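Long-range contact in DNA polymerase III, beta subunit (Eubacterium rectale, PDB 3T0P), which probably tethers DNA polymerases and other proteins to DNA as a ring-shaped sliding clamp, giving replication its processivity: residues K191-P196 / S235-G240. Sequence-based numbering, arbitrary orientation.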
ATOM      1  N   LYS B 191      34.630  20.824  -2.355  1.00 59.99           N
ATOM      2  CA  LYS B 191      34.440  19.386  -2.170  0.50 59.02           C
ATOM      3  C   LYS B 191      33.638  18.861  -3.341  1.00 62.36           C
ATOM      4  O   LYS B 191      32.727  19.547  -3.798  1.00 61.86           O
ATOM      5  CB  LYS B 191      33.749  19.078  -0.824  0.50 59.71           C
ATOM      6  CG  LYS B 191      34.722  18.605   0.239  0.50 68.70           C
ATOM      7  CD  LYS B 191      34.254  18.959   1.639  0.50 73.04           C
ATOM      8  CE  LYS B 191      35.348  18.728   2.645  0.50 69.95           C
ATOM      9  NZ  LYS B 191      35.046  19.392   3.930  0.50 73.77           N
ATOM     10  N   LYS B 192      33.992  17.672  -3.838  1.00 59.31           N
ATOM     11  CA  LYS B 192      33.344  16.993  -4.958  1.00 57.54           C
ATOM     12  C   LYS B 192      33.382  15.492  -4.671  1.00 58.48           C
ATOM     13  O   LYS B 192      34.442  14.880  -4.735  1.00 60.42           O
ATOM     14  CB  LYS B 192      34.089  17.362  -6.262  1.00 60.61           C
ATOM     15  CG  LYS B 192      33.223  17.391  -7.498  1.00 73.56           C
ATOM     16  CD  LYS B 192      34.058  17.550  -8.767  1.00 77.90           C
ATOM     17  CE  LYS B 192      33.258  17.174  -9.994  1.00 83.60           C
ATOM     18  NZ  LYS B 192      33.933  17.564 -11.273  1.00 83.48           N
ATOM     19  N   VAL B 193      32.247  14.913  -4.279  1.00 52.09           N
ATOM     20  CA  VAL B 193      32.144  13.494  -3.922  1.00 50.49           C
ATOM     21  C   VAL B 193      30.907  12.848  -4.557  1.00 54.49           C
ATOM     22  O   VAL B 193      29.945  13.539  -4.910  1.00 54.87           O
ATOM     23  CB  VAL B 193      32.143  13.264  -2.388  1.00 52.54           C
ATOM     24  CG1 VAL B 193      33.444  13.753  -1.754  1.00 52.73           C
ATOM     25  CG2 VAL B 193      30.912  13.877  -1.709  1.00 50.34           C
ATOM     26  N   VAL B 194      30.928  11.516  -4.668  1.00 49.20           N
ATOM     27  CA  VAL B 194      29.820  10.759  -5.224  1.00 47.36           C
ATOM     28  C   VAL B 194      29.302   9.827  -4.112  1.00 51.95           C
ATOM     29  O   VAL B 194      30.010   8.920  -3.652  1.00 52.37           O
ATOM     30  CB  VAL B 194      30.183  10.007  -6.533  1.00 50.65           C
ATOM     31  CG1 VAL B 194      28.952   9.331  -7.140  1.00 48.99           C
ATOM     32  CG2 VAL B 194      30.820  10.948  -7.550  1.00 51.22           C
ATOM     33  N   VAL B 195      28.077  10.111  -3.665  1.00 46.40           N
ATOM     34  CA  VAL B 195      27.381   9.403  -2.603  1.00 46.19           C
ATOM     35  C   VAL B 195      26.550   8.266  -3.224  1.00 51.40           C
ATOM     36  O   VAL B 195      25.760   8.549  -4.123  1.00 50.18           O
ATOM     37  CB  VAL B 195      26.479  10.357  -1.749  1.00 46.37           C
ATOM     38  CG1 VAL B 195      25.888   9.621  -0.546  1.00 42.97           C
ATOM     39  CG2 VAL B 195      27.252  11.611  -1.303  1.00 46.72           C
ATOM     40  N   PRO B 196      26.663   7.008  -2.720  1.00 47.62           N
ATOM     41  CA  PRO B 196      25.836   5.916  -3.265  1.00 47.38           C
ATOM     42  C   PRO B 196      24.338   6.236  -3.219  1.00 49.50           C
ATOM     43  O   PRO B 196      23.886   6.904  -2.288  1.00 49.33           O
ATOM     44  CB  PRO B 196      26.160   4.733  -2.337  1.00 49.17           C
ATOM     45  CG  PRO B 196      27.522   5.043  -1.806  1.00 52.98           C
ATOM     46  CD  PRO B 196      27.551   6.521  -1.641  1.00 48.34           C
ATOM     47  N   SER B 235      28.498   6.542   5.450  1.00 46.13           N
ATOM     48  CA  SER B 235      28.497   5.860   4.167  1.00 45.34           C
ATOM     49  C   SER B 235      29.815   5.984   3.474  1.00 49.76           C
ATOM     50  O   SER B 235      30.454   7.038   3.526  1.00 50.61           O
ATOM     51  CB  SER B 235      27.393   6.416   3.273  1.00 46.80           C
ATOM     52  OG  SER B 235      27.408   5.888   1.955  1.00 50.39           O
ATOM     53  N   ARG B 236      30.227   4.901   2.783  1.00 46.47           N
ATOM     54  CA  ARG B 236      31.397   4.910   1.907  1.00 45.41           C
ATOM     55  C   ARG B 236      31.068   5.791   0.711  1.00 48.83           C
ATOM     56  O   ARG B 236      29.898   5.994   0.427  1.00 46.92           O
ATOM     57  CB  ARG B 236      31.732   3.504   1.433  1.00 45.71           C
ATOM     58  CG  ARG B 236      32.338   2.568   2.485  1.00 56.90           C
ATOM     59  CD  ARG B 236      33.068   1.377   1.848  1.00 71.11           C
ATOM     60  NE  ARG B 236      32.377   0.847   0.662  1.00 86.37           N
ATOM     61  CZ  ARG B 236      31.904  -0.393   0.542  1.00100.60           C
ATOM     62  NH1 ARG B 236      32.075  -1.277   1.521  1.00 79.84           N
ATOM     63  NH2 ARG B 236      31.276  -0.765  -0.568  1.00 89.21           N
ATOM     64  N   LEU B 237      32.068   6.353   0.043  1.00 46.75           N
ATOM     65  CA  LEU B 237      31.858   7.171  -1.140  1.00 46.84           C
ATOM     66  C   LEU B 237      32.286   6.379  -2.376  1.00 53.44           C
ATOM     67  O   LEU B 237      33.077   5.454  -2.255  1.00 54.45           O
ATOM     68  CB  LEU B 237      32.671   8.478  -1.023  1.00 47.28           C
ATOM     69  CG  LEU B 237      32.226   9.457   0.052  1.00 50.61           C
ATOM     70  CD1 LEU B 237      33.269  10.528   0.235  1.00 52.16           C
ATOM     71  CD2 LEU B 237      30.851  10.068  -0.272  1.00 46.84           C
ATOM     72  N   ILE B 238      31.774   6.731  -3.560  1.00 50.79           N
ATOM     73  CA  ILE B 238      32.168   6.040  -4.796  1.00 50.82           C
ATOM     74  C   ILE B 238      33.456   6.682  -5.342  1.00 58.96           C
ATOM     75  O   ILE B 238      33.516   7.906  -5.509  1.00 57.31           O
ATOM     76  CB  ILE B 238      31.032   6.034  -5.840  1.00 51.11           C
ATOM     77  CG1 ILE B 238      29.733   5.491  -5.213  1.00 49.03           C
ATOM     78  CG2 ILE B 238      31.461   5.237  -7.079  1.00 50.70           C
ATOM     79  CD1 ILE B 238      28.497   5.603  -6.053  1.00 52.33           C
ATOM     80  N   GLU B 239      34.474   5.849  -5.617  1.00 60.66           N
ATOM     81  CA  GLU B 239      35.763   6.314  -6.121  1.00 63.56           C
ATOM     82  C   GLU B 239      35.731   6.530  -7.644  1.00 68.67           C
ATOM     83  O   GLU B 239      34.998   5.838  -8.357  1.00 68.02           O
ATOM     84  CB  GLU B 239      36.871   5.319  -5.739  1.00 66.63           C
ATOM     85  N   GLY B 240      36.515   7.505  -8.111  1.00 66.02           N
ATOM     86  CA  GLY B 240      36.636   7.837  -9.532  1.00 65.49           C
ATOM     87  C   GLY B 240      36.245   9.248  -9.933  1.00 69.63           C
ATOM     88  O   GLY B 240      35.557   9.965  -9.195  1.00 68.70           O
TER
HETATM   89  O   HOH W   1      33.243  10.241  -4.235  1.00 44.29           O
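V194 and I238 join the two backbones: I238 N donates to V194 O at 2.8 Å, almost straight at 176°, where the chain leaving strand 231-236 runs across the end of strand 187-196, their directions 109° apart. One water bridges the same pair of residues, giving a hydrogen to I238 O and taking one from V194 N. L237 packs on V193 and V195, I238 on V194 and P196. L237 forks over V193, CD1 lying 3.8 Å from V193 CG1, while its CD2 reaches V195 CG2 at 4.0 Å. I238 has CG1 anti to its carbonyl carbon (chi1 -52°), which lets CD1 touch both V194 CG1 and P196 CA, each 3.9 Å away. In the central domain of this three-domain beta clamp, the two strands belong to different sheets. Strand 187-196 is an outermost strand of its sheet within the chain, and the loop after strand 231-236 closes against it; L154 also packs on V194 and I238. P196, the N-cap residue of helix 197-206, sets CD and CG against the other backbone, CD lying 3.2 Å from R236 O. That carbonyl also accepts a hydrogen bond from S235 OG at 2.9 Å, the donor tilted out of the carbonyl plane. The hydroxyl, 3.7 Å from P196 CD, also hydrogen-bonds T199 of helix 197-206. An alanine at S235 removes the hydroxyl that links R236 O to T199, and the end of strand 231-236 would probably be less firmly held to the start of that helix.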